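Local coordinates for envelope glycoprotein (Bourbon virus, PDB 5ZKX) that probably drives fusion of the viral and host membranes as a trimeric class III envelope glycoprotein, seen here in its postfusion form, at residues G47-W52 against L139-G144; R53-N58 against A133-N138; K121-R126 against D436-T441. All coordinates share one frame; numbering follows the deposited sequence.

Interaction 1: residues G47-W52 against L139-G144; sequences GYRAYW and LSWRCG
Gly47 CA approaches Gly144 O to 3.2 Å, a C-H...O contact next to the reciprocal pair in which Tyr48 N donates to Gly144 O and Gly144 N to Tyr48 O. The Tyr48 ring folds back over the partner strand because its chi1 of 69° places CG between the backbone N and carbonyl carbon. One ring face therefore lies on the Cys143-Gly144 peptide, with Gly144 CA 3.9 Å from the ring centroid. Tyr48 CE1 also sits over a face of the Arg142 guanidinium, 3.5 Å from Arg142 NH1 with the planes 33° apart; a salt bridge to Glu187 holds that charged group. Arg49 follows in a non-hydrogen-bonded pair with Cys143, which is disulfide-linked to Cys91. Arg49 CD lies 4.0 Å from Trp141 CZ3, while the Arg49 guanidinium goes on to Glu81 and Lys75 O. Six backbone bonds and axes at 161° define a regular antiparallel ladder, part of the two long strands 44-58 and 134-148 in a domain consistent with the fusion domain of class III proteins. Ala50 exchanges both backbone bonds with Arg142 and sets its CB against Arg142 CG. Tyr51 CB lies over the six-membered ring of Trp141, 3.6 Å from its centroid, and Tyr51 CD1 meets Leu139 CD1 at 3.5 Å. Trp52 N donates to Ser140 O at 2.7 Å, while its indole meets the ring of Tyr440 of the second subunit edge-to-face.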
loop_
_atom_site.group_PDB
_atom_site.type_symbol
_atom_site.label_atom_id
_atom_site.label_comp_id
_atom_site.label_asym_id
_atom_site.label_seq_id
_atom_site.Cartn_x
_atom_site.Cartn_y
_atom_site.Cartn_z
ATOM N N GLY A 47 -21.919 -18.348 -11.601
ATOM C CA GLY A 47 -23.309 -18.139 -11.967
ATOM C C GLY A 47 -24.203 -18.206 -10.753
ATOM O O GLY A 47 -24.047 -19.076 -9.897
ATOM N N TYR A 48 -25.141 -17.271 -10.677
ATOM C CA TYR A 48 -26.130 -17.274 -9.613
ATOM C C TYR A 48 -27.529 -17.290 -10.211
ATOM O O TYR A 48 -27.746 -16.878 -11.352
ATOM C CB TYR A 48 -25.960 -16.071 -8.674
ATOM C CG TYR A 48 -26.284 -14.723 -9.271
ATOM C CD1 TYR A 48 -27.564 -14.192 -9.187
ATOM C CD2 TYR A 48 -25.302 -13.964 -9.891
ATOM C CE1 TYR A 48 -27.860 -12.956 -9.720
ATOM C CE2 TYR A 48 -25.590 -12.723 -10.425
ATOM C CZ TYR A 48 -26.869 -12.225 -10.336
ATOM O OH TYR A 48 -27.163 -10.990 -10.864
ATOM N N ARG A 49 -28.474 -17.788 -9.420
ATOM C CA ARG A 49 -29.872 -17.818 -9.814
ATOM C C ARG A 49 -30.725 -17.985 -8.569
ATOM O O ARG A 49 -30.383 -18.762 -7.675
ATOM C CB ARG A 49 -30.162 -18.948 -10.807
ATOM C CG ARG A 49 -31.639 -19.107 -11.134
ATOM C CD ARG A 49 -31.861 -20.133 -12.226
ATOM N NE ARG A 49 -31.354 -21.451 -11.860
ATOM C CZ ARG A 49 -31.133 -22.424 -12.735
ATOM N NH1 ARG A 49 -31.374 -22.218 -14.023
ATOM N NH2 ARG A 49 -30.669 -23.598 -12.328
ATOM N N ALA A 50 -31.830 -17.247 -8.518
ATOM C CA ALA A 50 -32.803 -17.378 -7.445
ATOM C C ALA A 50 -34.152 -16.905 -7.966
ATOM O O ALA A 50 -34.255 -16.315 -9.045
ATOM C CB ALA A 50 -32.386 -16.584 -6.203
ATOM N N TYR A 51 -35.193 -17.173 -7.183
ATOM C CA TYR A 51 -36.520 -16.688 -7.518
ATOM C C TYR A 51 -37.244 -16.235 -6.259
ATOM O O TYR A 51 -37.123 -16.851 -5.196
ATOM C CB TYR A 51 -37.345 -17.752 -8.270
ATOM C CG TYR A 51 -37.703 -19.004 -7.492
ATOM C CD1 TYR A 51 -38.826 -19.043 -6.677
ATOM C CD2 TYR A 51 -36.941 -20.161 -7.608
ATOM C CE1 TYR A 51 -39.166 -20.183 -5.979
ATOM C CE2 TYR A 51 -37.276 -21.310 -6.914
ATOM C CZ TYR A 51 -38.391 -21.314 -6.102
ATOM O OH TYR A 51 -38.734 -22.449 -5.404
ATOM N N TRP A 52 -37.981 -15.141 -6.394
ATOM C CA TRP A 52 -38.879 -14.669 -5.354
ATOM C C TRP A 52 -40.280 -15.195 -5.637
ATOM O O TRP A 52 -40.802 -15.017 -6.743
ATOM C CB TRP A 52 -38.878 -13.141 -5.308
ATOM C CG TRP A 52 -40.042 -12.560 -4.587
ATOM C CD1 TRP A 52 -41.191 -12.073 -5.143
ATOM C CD2 TRP A 52 -40.178 -12.398 -3.172
ATOM N NE1 TRP A 52 -42.034 -11.619 -4.158
ATOM C CE2 TRP A 52 -41.433 -11.807 -2.939
ATOM C CE3 TRP A 52 -39.361 -12.699 -2.078
ATOM C CZ2 TRP A 52 -41.890 -11.509 -1.658
ATOM C CZ3 TRP A 52 -39.816 -12.403 -0.808
ATOM C CH2 TRP A 52 -41.068 -11.814 -0.609
ATOM N N LEU A 139 -44.173 -14.490 -9.126
ATOM C CA LEU A 139 -42.896 -15.180 -9.273
ATOM C C LEU A 139 -41.960 -14.308 -10.096
ATOM O O LEU A 139 -42.300 -13.922 -11.217
ATOM C CB LEU A 139 -43.091 -16.546 -9.936
ATOM C CG LEU A 139 -41.926 -17.533 -9.929
ATOM C CD1 LEU A 139 -41.618 -17.983 -8.513
ATOM C CD2 LEU A 139 -42.235 -18.728 -10.817
ATOM N N SER A 140 -40.787 -13.996 -9.537
ATOM C CA SER A 140 -39.781 -13.170 -10.195
ATOM C C SER A 140 -38.412 -13.816 -10.046
ATOM O O SER A 140 -38.059 -14.294 -8.965
ATOM C CB SER A 140 -39.758 -11.759 -9.608
ATOM O OG SER A 140 -39.148 -10.843 -10.499
ATOM N N TRP A 141 -37.637 -13.817 -11.127
ATOM C CA TRP A 141 -36.368 -14.530 -11.183
ATOM C C TRP A 141 -35.194 -13.565 -11.281
ATOM O O TRP A 141 -35.328 -12.434 -11.759
ATOM C CB TRP A 141 -36.327 -15.491 -12.377
ATOM C CG TRP A 141 -37.231 -16.667 -12.232
ATOM C CD1 TRP A 141 -38.573 -16.703 -12.470
ATOM C CD2 TRP A 141 -36.861 -17.986 -11.813
ATOM N NE1 TRP A 141 -39.063 -17.962 -12.224
ATOM C CE2 TRP A 141 -38.031 -18.769 -11.819
ATOM C CE3 TRP A 141 -35.653 -18.580 -11.433
ATOM C CZ2 TRP A 141 -38.030 -20.114 -11.461
ATOM C CZ3 TRP A 141 -35.654 -19.917 -11.077
ATOM C CH2 TRP A 141 -36.834 -20.668 -11.093
ATOM N N ARG A 142 -34.037 -14.032 -10.816
ATOM C CA ARG A 142 -32.777 -13.322 -10.965
ATOM C C ARG A 142 -31.711 -14.320 -11.391
ATOM O O ARG A 142 -31.761 -15.497 -11.024
ATOM C CB ARG A 142 -32.358 -12.612 -9.668
ATOM C CG ARG A 142 -31.758 -13.533 -8.608
ATOM C CD ARG A 142 -31.589 -12.824 -7.274
ATOM N NE ARG A 142 -30.888 -11.548 -7.405
ATOM C CZ ARG A 142 -29.629 -11.347 -7.029
ATOM N NH1 ARG A 142 -28.926 -12.336 -6.495
ATOM N NH2 ARG A 142 -29.073 -10.156 -7.187
ATOM N N CYS A 143 -30.756 -13.850 -12.190
ATOM C CA CYS A 143 -29.658 -14.706 -12.618
ATOM C C CYS A 143 -28.524 -13.847 -13.154
ATOM O O CYS A 143 -28.726 -12.713 -13.595
ATOM C CB CYS A 143 -30.106 -15.720 -13.677
ATOM S SG CYS A 143 -30.567 -15.006 -15.268
ATOM N N GLY A 144 -27.326 -14.415 -13.115
ATOM C CA GLY A 144 -26.155 -13.750 -13.650
ATOM C C GLY A 144 -25.046 -14.751 -13.862
ATOM O O GLY A 144 -25.054 -15.846 -13.291
#

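Interaction 2: residues R53-N58 against A133-N138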
loop_
_atom_site.group_PDB
_atom_site.type_symbol
_atom_site.label_atom_id
_atom_site.label_comp_id
_atom_site.label_asym_id
_atom_site.label_seq_id
_atom_site.Cartn_x
_atom_site.Cartn_y
_atom_site.Cartn_z
ATOM N N ARG A 53 -40.878 -15.857 -4.649
ATOM C CA ARG A 53 -42.209 -16.431 -4.792
ATOM C C ARG A 53 -43.129 -15.853 -3.728
ATOM O O ARG A 53 -42.763 -15.801 -2.551
ATOM C CB ARG A 53 -42.170 -17.958 -4.684
ATOM C CG ARG A 53 -43.546 -18.607 -4.591
ATOM C CD ARG A 53 -43.474 -19.937 -3.867
ATOM N NE ARG A 53 -42.939 -20.994 -4.719
ATOM C CZ ARG A 53 -42.342 -22.090 -4.263
ATOM N NH1 ARG A 53 -42.198 -22.278 -2.957
ATOM N NH2 ARG A 53 -41.889 -23.002 -5.114
ATOM N N SER A 54 -44.319 -15.420 -4.145
ATOM C CA SER A 54 -45.339 -14.912 -3.230
ATOM C C SER A 54 -46.656 -15.612 -3.548
ATOM O O SER A 54 -47.346 -15.247 -4.505
ATOM C CB SER A 54 -45.483 -13.398 -3.335
ATOM O OG SER A 54 -46.230 -12.895 -2.239
ATOM N N TYR A 55 -47.000 -16.610 -2.741
ATOM C CA TYR A 55 -48.225 -17.385 -2.890
ATOM C C TYR A 55 -49.185 -16.957 -1.788
ATOM O O TYR A 55 -48.997 -17.316 -0.620
ATOM C CB TYR A 55 -47.925 -18.878 -2.816
ATOM C CG TYR A 55 -49.072 -19.774 -3.217
ATOM C CD1 TYR A 55 -49.504 -19.832 -4.536
ATOM C CD2 TYR A 55 -49.709 -20.579 -2.283
ATOM C CE1 TYR A 55 -50.542 -20.658 -4.913
ATOM C CE2 TYR A 55 -50.752 -21.408 -2.649
ATOM C CZ TYR A 55 -51.163 -21.443 -3.968
ATOM O OH TYR A 55 -52.199 -22.265 -4.345
ATOM N N CYS A 56 -50.207 -16.194 -2.154
ATOM C CA CYS A 56 -51.157 -15.655 -1.196
ATOM C C CYS A 56 -52.538 -16.264 -1.402
ATOM O O CYS A 56 -52.879 -16.743 -2.487
ATOM C CB CYS A 56 -51.234 -14.131 -1.313
ATOM S SG CYS A 56 -49.637 -13.296 -1.194
ATOM N N TYR A 57 -53.330 -16.247 -0.331
ATOM C CA TYR A 57 -54.734 -16.637 -0.374
ATOM C C TYR A 57 -55.562 -15.574 0.331
ATOM O O TYR A 57 -55.205 -15.125 1.424
ATOM C CB TYR A 57 -54.973 -18.002 0.281
ATOM C CG TYR A 57 -56.425 -18.434 0.233
ATOM C CD1 TYR A 57 -57.025 -18.784 -0.970
ATOM C CD2 TYR A 57 -57.198 -18.481 1.388
ATOM C CE1 TYR A 57 -58.353 -19.174 -1.022
ATOM C CE2 TYR A 57 -58.528 -18.868 1.345
ATOM C CZ TYR A 57 -59.099 -19.212 0.139
ATOM O OH TYR A 57 -60.418 -19.600 0.092
ATOM N N ASN A 58 -56.659 -15.168 -0.299
ATOM C CA ASN A 58 -57.582 -14.191 0.272
ATOM C C ASN A 58 -58.920 -14.884 0.490
ATOM O O ASN A 58 -59.705 -15.045 -0.450
ATOM C CB ASN A 58 -57.732 -12.975 -0.633
ATOM C CG ASN A 58 -58.666 -11.938 -0.054
ATOM O OD1 ASN A 58 -59.056 -12.022 1.111
ATOM N ND2 ASN A 58 -59.034 -10.955 -0.863
ATOM N N ALA A 133 -61.566 -15.274 -1.941
ATOM C CA ALA A 133 -61.835 -16.706 -2.058
ATOM C C ALA A 133 -60.903 -17.388 -3.050
ATOM O O ALA A 133 -61.203 -18.484 -3.533
ATOM C CB ALA A 133 -63.296 -16.978 -2.435
ATOM N N HIS A 134 -59.760 -16.773 -3.345
ATOM C CA HIS A 134 -58.869 -17.264 -4.384
ATOM C C HIS A 134 -57.418 -17.108 -3.954
ATOM O O HIS A 134 -57.086 -16.299 -3.084
ATOM C CB HIS A 134 -59.101 -16.522 -5.702
ATOM C CG HIS A 134 -60.341 -16.946 -6.419
ATOM N ND1 HIS A 134 -60.951 -18.161 -6.190
ATOM C CD2 HIS A 134 -61.087 -16.320 -7.357
ATOM C CE1 HIS A 134 -62.018 -18.265 -6.961
ATOM N NE2 HIS A 134 -62.124 -17.161 -7.678
ATOM N N HIS A 135 -56.556 -17.898 -4.592
ATOM C CA HIS A 135 -55.114 -17.789 -4.432
ATOM C C HIS A 135 -54.540 -16.836 -5.471
ATOM O O HIS A 135 -55.107 -16.648 -6.548
ATOM C CB HIS A 135 -54.442 -19.154 -4.575
ATOM C CG HIS A 135 -54.685 -20.075 -3.422
ATOM N ND1 HIS A 135 -53.910 -20.062 -2.282
ATOM C CD2 HIS A 135 -55.613 -21.042 -3.235
ATOM C CE1 HIS A 135 -54.353 -20.979 -1.441
ATOM N NE2 HIS A 135 -55.386 -21.588 -1.996
ATOM N N THR A 136 -53.398 -16.236 -5.139
ATOM C CA THR A 136 -52.676 -15.362 -6.054
ATOM C C THR A 136 -51.211 -15.771 -6.079
ATOM O O THR A 136 -50.646 -16.152 -5.048
ATOM C CB THR A 136 -52.802 -13.883 -5.654
ATOM O OG1 THR A 136 -54.182 -13.562 -5.441
ATOM C CG2 THR A 136 -52.249 -12.980 -6.755
ATOM N N CYS A 137 -50.601 -15.703 -7.258
ATOM C CA CYS A 137 -49.213 -16.109 -7.425
ATOM C C CYS A 137 -48.410 -14.978 -8.043
ATOM O O CYS A 137 -48.848 -14.351 -9.014
ATOM C CB CYS A 137 -49.093 -17.369 -8.289
ATOM S SG CYS A 137 -47.381 -17.938 -8.540
ATOM N N ASN A 138 -47.242 -14.718 -7.465
ATOM C CA ASN A 138 -46.235 -13.840 -8.039
ATOM C C ASN A 138 -44.900 -14.566 -8.014
ATOM O O ASN A 138 -44.536 -15.177 -7.005
ATOM C CB ASN A 138 -46.124 -12.515 -7.276
ATOM C CG ASN A 138 -47.249 -11.557 -7.599
ATOM O OD1 ASN A 138 -47.232 -10.885 -8.632
ATOM N ND2 ASN A 138 -48.234 -11.486 -6.714
HETATM O O HOH W 1 -48.697 -12.678 -4.599
#
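His135 is held between two tyrosines of the facing strand, which cover opposite faces of its imidazole. Tyr57 CD1 lies over the centre of one face, 3.4 Å from His135 NE2. On the other face Tyr55 OH sits nearer the rim, 3.4 Å from His135 CG. The two approaches differ in tilt: the Tyr55 ring is almost parallel to the imidazole, at 14°, but displaced, so that mainly the hydroxyl end of Tyr55 lies over it, whereas the Tyr57 ring is inclined at 42° with centroids 4.4 Å apart. Two residues apart on the same face of the strand, and each with CG opposite the backbone N, the tyrosines stand on either side of the imidazole.

Behind the cluster the backbones are joined in register. Ser54 and Cys56 each exchange two hydrogen bonds, with Asn138 and Thr136 respectively; Cys56 O receives Thr136 N at 2.7 Å. A water donates to Ser54 O at 2.9 Å on the face opposite the aromatic cluster; its second leg, to Asn138 ND2, is so short that its geometry is doubtful. Asn138 ND2 also bonds to Asn128. Asn58 N donates to His134 O at 3.0 Å and nearly straight, with 174° at the hydrogen.

Further out, disulfides to Cys68 and Cys108 tie Cys56 and Cys137 to neighbouring parts of the chain, and Phe109 meets the Tyr55 ring edge-to-face. Asn58 ND2 reaches Ser61 O of the third subunit. Ala133 and His134 both face Asn58, which makes a G1 beta bulge at the end of this antiparallel ladder, in the part of the domain that in class III fusion proteins probably leads to the membrane-inserting loops.

Interaction 3: residues K121-R126 against D436-T441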
loop_
_atom_site.group_PDB
_atom_site.type_symbol
_atom_site.label_atom_id
_atom_site.label_comp_id
_atom_site.label_asym_id
_atom_site.label_seq_id
_atom_site.Cartn_x
_atom_site.Cartn_y
_atom_site.Cartn_z
ATOM N N LYS A 121 -30.567 -10.372 -15.300
ATOM C CA LYS A 121 -31.959 -10.342 -14.857
ATOM C C LYS A 121 -32.006 -10.183 -13.347
ATOM O O LYS A 121 -31.461 -11.017 -12.620
ATOM C CB LYS A 121 -32.686 -11.620 -15.283
ATOM C CG LYS A 121 -34.098 -11.756 -14.738
ATOM C CD LYS A 121 -35.024 -10.713 -15.336
ATOM C CE LYS A 121 -36.437 -10.874 -14.808
ATOM N NZ LYS A 121 -36.484 -10.747 -13.326
ATOM N N GLU A 122 -32.655 -9.120 -12.880
ATOM C CA GLU A 122 -32.900 -8.901 -11.464
ATOM C C GLU A 122 -34.376 -9.129 -11.168
ATOM O O GLU A 122 -35.240 -8.788 -11.980
ATOM C CB GLU A 122 -32.494 -7.487 -11.040
ATOM C CG GLU A 122 -32.455 -7.287 -9.534
ATOM C CD GLU A 122 -31.622 -8.344 -8.835
ATOM O OE1 GLU A 122 -30.404 -8.418 -9.103
ATOM O OE2 GLU A 122 -32.184 -9.111 -8.029
ATOM N N LEU A 123 -34.661 -9.711 -10.006
ATOM C CA LEU A 123 -36.040 -10.015 -9.662
ATOM C C LEU A 123 -36.737 -8.781 -9.103
ATOM O O LEU A 123 -36.103 -7.826 -8.646
ATOM C CB LEU A 123 -36.112 -11.172 -8.660
ATOM C CG LEU A 123 -35.584 -11.009 -7.231
ATOM C CD1 LEU A 123 -36.638 -10.437 -6.299
ATOM C CD2 LEU A 123 -35.117 -12.352 -6.711
ATOM N N GLU A 124 -38.066 -8.810 -9.151
ATOM C CA GLU A 124 -38.896 -7.790 -8.528
ATOM C C GLU A 124 -39.659 -8.413 -7.369
ATOM O O GLU A 124 -40.262 -9.481 -7.517
ATOM C CB GLU A 124 -39.869 -7.165 -9.528
ATOM C CG GLU A 124 -40.673 -6.011 -8.941
ATOM C CD GLU A 124 -41.488 -5.275 -9.982
ATOM O OE1 GLU A 124 -41.440 -4.027 -10.006
ATOM O OE2 GLU A 124 -42.179 -5.942 -10.777
ATOM N N LYS A 125 -39.623 -7.746 -6.216
ATOM C CA LYS A 125 -40.262 -8.246 -5.001
ATOM C C LYS A 125 -41.700 -7.737 -4.960
ATOM O O LYS A 125 -42.034 -6.769 -4.275
ATOM C CB LYS A 125 -39.469 -7.812 -3.775
ATOM C CG LYS A 125 -39.991 -8.344 -2.455
ATOM C CD LYS A 125 -39.479 -7.498 -1.310
ATOM C CE LYS A 125 -39.915 -8.055 0.028
ATOM N NZ LYS A 125 -39.452 -7.184 1.146
ATOM N N ARG A 126 -42.569 -8.413 -5.711
ATOM C CA ARG A 126 -43.956 -7.998 -5.867
ATOM C C ARG A 126 -44.899 -9.047 -5.294
ATOM O O ARG A 126 -44.641 -10.249 -5.385
ATOM C CB ARG A 126 -44.301 -7.741 -7.335
ATOM C CG ARG A 126 -44.105 -8.939 -8.219
ATOM C CD ARG A 126 -44.830 -8.790 -9.538
ATOM N NE ARG A 126 -44.685 -10.004 -10.333
ATOM C CZ ARG A 126 -43.679 -10.231 -11.170
ATOM N NH1 ARG A 126 -42.727 -9.321 -11.335
ATOM N NH2 ARG A 126 -43.629 -11.369 -11.847
ATOM N N ASP A 436 -30.633 -4.344 -2.716
ATOM C CA ASP A 436 -31.247 -3.136 -3.261
ATOM C C ASP A 436 -32.657 -3.405 -3.771
ATOM O O ASP A 436 -33.537 -2.546 -3.649
ATOM C CB ASP A 436 -30.378 -2.564 -4.381
ATOM C CG ASP A 436 -29.203 -1.760 -3.861
ATOM O OD1 ASP A 436 -29.013 -1.700 -2.627
ATOM O OD2 ASP A 436 -28.468 -1.186 -4.691
ATOM N N THR A 437 -32.896 -4.585 -4.344
ATOM C CA THR A 437 -34.205 -4.874 -4.916
ATOM C C THR A 437 -35.217 -5.344 -3.879
ATOM O O THR A 437 -36.423 -5.253 -4.130
ATOM C CB THR A 437 -34.085 -5.922 -6.031
ATOM O OG1 THR A 437 -35.344 -6.057 -6.700
ATOM C CG2 THR A 437 -33.682 -7.273 -5.468
ATOM N N MET A 438 -34.760 -5.823 -2.721
ATOM C CA MET A 438 -35.638 -6.366 -1.696
ATOM C C MET A 438 -36.022 -5.346 -0.626
ATOM O O MET A 438 -36.387 -5.745 0.484
ATOM C CB MET A 438 -34.981 -7.576 -1.027
ATOM C CG MET A 438 -34.777 -8.774 -1.937
ATOM S SD MET A 438 -36.315 -9.584 -2.382
ATOM C CE MET A 438 -36.951 -10.005 -0.770
ATOM N N THR A 439 -35.955 -4.047 -0.926
ATOM C CA THR A 439 -36.216 -3.055 0.112
ATOM C C THR A 439 -37.703 -2.908 0.425
ATOM O O THR A 439 -38.062 -2.630 1.575
ATOM C CB THR A 439 -35.640 -1.693 -0.281
ATOM O OG1 THR A 439 -36.054 -1.360 -1.609
ATOM C CG2 THR A 439 -34.122 -1.720 -0.213
ATOM N N TYR A 440 -38.577 -3.075 -0.564
ATOM C CA TYR A 440 -40.005 -2.981 -0.297
ATOM C C TYR A 440 -40.772 -3.771 -1.345
ATOM O O TYR A 440 -40.283 -4.019 -2.452
ATOM C CB TYR A 440 -40.476 -1.523 -0.247
ATOM C CG TYR A 440 -40.528 -0.808 -1.582
ATOM C CD1 TYR A 440 -41.725 -0.673 -2.269
ATOM C CD2 TYR A 440 -39.389 -0.244 -2.139
ATOM C CE1 TYR A 440 -41.784 -0.012 -3.482
ATOM C CE2 TYR A 440 -39.439 0.421 -3.351
ATOM C CZ TYR A 440 -40.640 0.533 -4.019
ATOM O OH TYR A 440 -40.704 1.197 -5.225
ATOM N N THR A 441 -41.984 -4.170 -0.969
ATOM C CA THR A 441 -42.847 -4.981 -1.813
ATOM C C THR A 441 -43.644 -4.091 -2.757
ATOM O O THR A 441 -44.216 -3.082 -2.335
ATOM C CB THR A 441 -43.800 -5.821 -0.961
ATOM O OG1 THR A 441 -43.052 -6.606 -0.023
ATOM C CG2 THR A 441 -44.631 -6.742 -1.842
HETATM O O HOH W 2 -38.188 -5.383 -6.400
#
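Lys125 stretches its whole side chain across Met438 and Thr441 to deliver its amine to a different subunit: NZ donates to Thr439 O of the second subunit, and within the chain Lys125 NZ makes a weak bond to Met438 O at 3.5 Å. With CG anti to the backbone N (chi1 -176°) and every later torsion extended, the aliphatic part becomes a straight rod. It crosses the Met438 side chain at about a right angle, with Lys125 CD 3.6 Å from Met438 CE. Met438 bends at chi2 and chi3, which brings SD and CE onto that rod. Thr441 is also crossed at roughly a right angle, its OG1 3.5 Å from Lys125 CE.

Thr437, the last helical residue, provides the strong polar link. Its OG1 donates to Leu123 O at 2.7 Å, approaching with a C=O...donor angle of 155° and tilted 22° from the carbonyl plane. Thr437 CG2 meanwhile touches Glu122 OE2 at 3.5 Å; this carboxylate oxygen is salt-bridged to Arg142 NE, so a residue of the sheet helps position it. A water joins the backbones, accepting from Lys125 N at 2.8 Å and donating to Thr437 O at 2.9 Å. Beyond it, Thr441 CA makes a C-H...O contact with Lys125 O.

The Leu123 and Met438 side chains meet obliquely, and both also touch Trp52 and Leu72 of the sheet. Lys125 is the centre of an inverse gamma turn; this docking of the chain leaving helix 422-437 on the 121-126 loop, beside strands 44-58 and 134-148 and in contact with neighbouring subunits, is consistent with the postfusion trimer of class III fusion proteins.

From the N terminus, strand 44-58 supplies the first segments of interactions 1 and 2, and strand 134-148 returns antiparallel to supply the second. Interaction 2 closes the shorter loop, residues 58 to 133, nested inside the one closed by interaction 1; the two are consecutive lengths of one ladder, with centres about 20 Å apart. Residues 121-126 lie within both loops, yet their partner, 436-441, comes over 300 residues later, so interaction 3 crosses both. It lies about 11 Å, centre to centre, from interaction 1, where Lys121 NZ meets Trp141 O at 2.6 Å. Together they tie helix 422-437 and the chain that leaves it, through the 121-126 loop, to the paired strands.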